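Local coordinates for protein extracellular ligand-binding receptor (Desulfohalobium retbaense DSM 5692, PDB 5ERE) that probably senses small molecules outside the cell, holding 2-oxo-4-methylpentanoic acid in a periplasmic-binding-protein module and cytosine in a tandem PAS-like sensor module, at residues T314-G317 / F318-A321; A394-Q397 / Y398-V401. All blocks are in the same frame, centred on the assembly; numbering follows the deposited sequence.

Contact 1: residues T314-G317 / F318-A321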
# COMPACT_ATOMS: atom_id res chain seq x y z
N THR A 314 -19.81 -10.98 2.80
CA THR A 314 -21.26 -10.71 2.76
C THR A 314 -22.05 -12.02 2.67
O THR A 314 -21.48 -13.08 2.38
CB THR A 314 -21.69 -9.81 1.58
OG1 THR A 314 -21.87 -10.60 0.39
CG2 THR A 314 -20.67 -8.73 1.35
N GLU A 315 -23.37 -11.94 2.91
CA GLU A 315 -24.23 -13.13 2.92
C GLU A 315 -24.07 -13.88 1.61
O GLU A 315 -23.97 -15.11 1.58
CB GLU A 315 -25.70 -12.75 3.17
N SER A 316 -24.01 -13.13 0.52
CA SER A 316 -23.94 -13.70 -0.83
C SER A 316 -22.51 -13.98 -1.37
O SER A 316 -22.38 -14.49 -2.49
CB SER A 316 -24.66 -12.77 -1.79
OG SER A 316 -24.34 -11.42 -1.54
N GLY A 317 -21.47 -13.67 -0.59
CA GLY A 317 -20.10 -13.98 -0.98
C GLY A 317 -19.00 -13.00 -0.54
O GLY A 317 -19.25 -11.99 0.14
N PHE A 318 -17.77 -13.33 -0.90
CA PHE A 318 -16.63 -12.44 -0.74
C PHE A 318 -16.71 -11.34 -1.78
O PHE A 318 -16.80 -11.62 -2.97
CB PHE A 318 -15.31 -13.19 -0.90
CG PHE A 318 -15.10 -14.25 0.11
CD1 PHE A 318 -14.87 -13.93 1.44
CD2 PHE A 318 -15.11 -15.56 -0.27
CE1 PHE A 318 -14.63 -14.91 2.35
CE2 PHE A 318 -14.89 -16.55 0.65
CZ PHE A 318 -14.65 -16.22 1.97
N ARG A 319 -16.66 -10.09 -1.33
CA ARG A 319 -16.84 -8.94 -2.22
C ARG A 319 -15.73 -7.91 -2.09
O ARG A 319 -15.11 -7.76 -1.04
CB ARG A 319 -18.17 -8.23 -1.92
CG ARG A 319 -19.39 -9.06 -2.19
CD ARG A 319 -19.69 -9.15 -3.66
NE ARG A 319 -20.87 -9.97 -3.91
CZ ARG A 319 -20.84 -11.29 -4.13
NH1 ARG A 319 -21.98 -11.94 -4.33
NH2 ARG A 319 -19.69 -11.96 -4.14
N VAL A 320 -15.53 -7.14 -3.16
CA VAL A 320 -14.67 -5.97 -3.08
C VAL A 320 -15.35 -4.94 -2.20
O VAL A 320 -16.55 -4.67 -2.34
CB VAL A 320 -14.39 -5.38 -4.47
CG1 VAL A 320 -13.61 -4.07 -4.37
CG2 VAL A 320 -13.62 -6.37 -5.32
N ALA A 321 -14.61 -4.37 -1.26
CA ALA A 321 -15.21 -3.42 -0.34
C ALA A 321 -15.41 -2.10 -1.06
O ALA A 321 -14.45 -1.42 -1.40
CB ALA A 321 -14.35 -3.22 0.90

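Contact 2: residues A394-Q397 / Y398-V401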
# COMPACT_ATOMS: atom_id res chain seq x y z
N ALA A 394 15.03 32.64 1.62
CA ALA A 394 15.68 31.54 2.28
C ALA A 394 15.22 30.24 1.66
O ALA A 394 14.04 30.10 1.36
CB ALA A 394 15.38 31.56 3.79
N PRO A 395 16.11 29.26 1.49
CA PRO A 395 17.57 29.23 1.73
C PRO A 395 18.32 30.23 0.91
O PRO A 395 17.91 30.55 -0.21
CB PRO A 395 17.95 27.82 1.31
CG PRO A 395 16.75 27.05 1.54
CD PRO A 395 15.65 27.94 1.06
N LYS A 396 19.45 30.69 1.44
CA LYS A 396 20.21 31.72 0.76
C LYS A 396 20.87 31.20 -0.51
O LYS A 396 21.29 31.99 -1.34
CB LYS A 396 21.26 32.33 1.72
CG LYS A 396 20.65 33.38 2.70
CD LYS A 396 19.98 34.56 1.95
CE LYS A 396 19.38 35.66 2.84
NZ LYS A 396 18.34 35.20 3.79
N GLN A 397 20.95 29.89 -0.70
CA GLN A 397 21.49 29.38 -1.98
C GLN A 397 20.66 29.79 -3.23
O GLN A 397 21.12 29.67 -4.37
CB GLN A 397 21.64 27.87 -1.94
CG GLN A 397 20.34 27.07 -1.94
CD GLN A 397 20.45 25.75 -2.71
OE1 GLN A 397 20.31 24.67 -2.15
NE2 GLN A 397 20.71 25.85 -4.01
N TYR A 398 19.44 30.26 -3.01
CA TYR A 398 18.62 30.74 -4.13
C TYR A 398 18.68 32.25 -4.26
O TYR A 398 17.81 32.85 -4.85
CB TYR A 398 17.17 30.27 -3.97
CG TYR A 398 17.07 28.78 -3.88
CD1 TYR A 398 17.51 27.95 -4.92
CD2 TYR A 398 16.54 28.18 -2.76
CE1 TYR A 398 17.42 26.58 -4.82
CE2 TYR A 398 16.46 26.81 -2.65
CZ TYR A 398 16.87 26.01 -3.67
OH TYR A 398 16.76 24.65 -3.49
N SER A 399 19.72 32.86 -3.72
CA SER A 399 19.92 34.31 -3.74
C SER A 399 19.82 34.96 -5.10
O SER A 399 19.55 36.15 -5.20
CB SER A 399 21.30 34.64 -3.13
OG SER A 399 21.21 34.61 -1.72
N SER A 400 20.06 34.19 -6.14
CA SER A 400 19.94 34.72 -7.49
C SER A 400 18.51 35.19 -7.84
O SER A 400 18.33 36.04 -8.70
CB SER A 400 20.40 33.66 -8.48
OG SER A 400 19.54 32.55 -8.48
N VAL A 401 17.49 34.68 -7.16
CA VAL A 401 16.13 35.13 -7.47
C VAL A 401 15.90 36.53 -6.91
O VAL A 401 14.96 37.19 -7.30
CB VAL A 401 15.06 34.14 -6.94
CG1 VAL A 401 15.39 32.74 -7.42
CG2 VAL A 401 14.96 34.17 -5.42
O HOH W 1 21.50 31.62 -5.90

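Contact 1: residues T314-G317 / F318-A321
The chain of Arg319 lies across the side chain of Thr314 at roughly a right angle, Arg319 CG resting on the methyl CG2 of Thr314 at 3.8 Å. A bend at chi2 (-76°) then swings the rest of the arginine back over the turn, where one face of the guanidinium lies over Gly317 N, offset toward its rim. Arg319 NH2 donates a hydrogen bond to Phe318 O at 3.1 Å, from above the carbonyl plane. The Thr314 hydroxyl serves the turn: OG1 donates to Gly317 O (3.0 Å) and accepts from Ser316 OG (3.2 Å), while Thr314 N reaches the same glycine carbonyl. Thr314 to Gly317 form a type I turn of a beta hairpin, joining strands 304-314 and 317-320. Gly317, at phi 147° and psi 179°, has a backbone that calls for glycine, and a CB would also collide with Arg319 NH2. A valine in place of Thr314 would probably leave Ser316 OG without its acceptor and Gly317 O with one donor fewer. Threonine thus suits its place: the hydroxyl is spent on polar bonds inside the turn, and the methyl packs on the aliphatic part of Arg319.

Contact 2: residues A394-Q397 / Y398-V401
Gln397 lies flat along one face of the Tyr398 ring, its CG 3.9 Å from the ring centroid and almost exactly on the normal, a CH-pi contact between sequence neighbours. The side chains run side by side in the same direction, and the amide is stacked on the ring with the two planes only 13° apart; Gln397 NE2 lies 3.5 Å from Tyr398 CE1. With Gln397 CG set between its own N and carbonyl carbon, chi1 70° lays the chain alongside the tyrosine, over its face. Glutamine suits this exposed site because its methylenes and flat amide can cover an aromatic surface while remaining polar. Pro395 runs alongside the same tyrosine, Pro395 CD 3.9 Å from Tyr398 CD2, and follows a cis peptide bond that turns the chain as it leaves strand 390-394.

The segment belongs to the Cache-type (PAS-like) sensor domain, where a short 3-10 turn follows that strand. Its i to i+3 bonds include Tyr398 N to Pro395 O, nearly straight at 169°, Ser399 N to Lys396 O, and Val401 N to Tyr398 O. Lys396 O takes a second donor, Ser399 OG, at 2.6 Å in the carbonyl plane on a lone pair; a serine side chain is short enough to reach back to this carbonyl. Between Gln397 O and Ser400 N a water bridges the step, donating to the carbonyl and accepting from the amide. The Lys396 chain, bent at chi2 and chi4, brings NZ to Val393 O on strand 390-394. Tyr398 also stacks on Tyr379, and its side chain comes about 5 Å from that of Glu431, a cytosine-binding residue, and about 8 Å from the bound cytosine.

Overall arrangement
Both contacts are local and lie at the surface, on opposite sides of the chain's centre, with centres about 57 Å apart and nearest atoms about 41 Å apart. They share no structural element. Contact 1 links two antiparallel strands at the edge of the periplasmic-binding-protein module and lies away from the ligand and calcium sites, whereas contact 2 follows a strand of the sensor domain and lies near bound cytosine. Their chemistry differs accordingly. At 314-321, a hydroxyl network and an arginine chain dress a tight hairpin turn containing a glycine whose backbone angles would strain other residues; at 394-401, an amide laid on an aromatic face accompanies 3-10 bonds, one step of which is bridged by water.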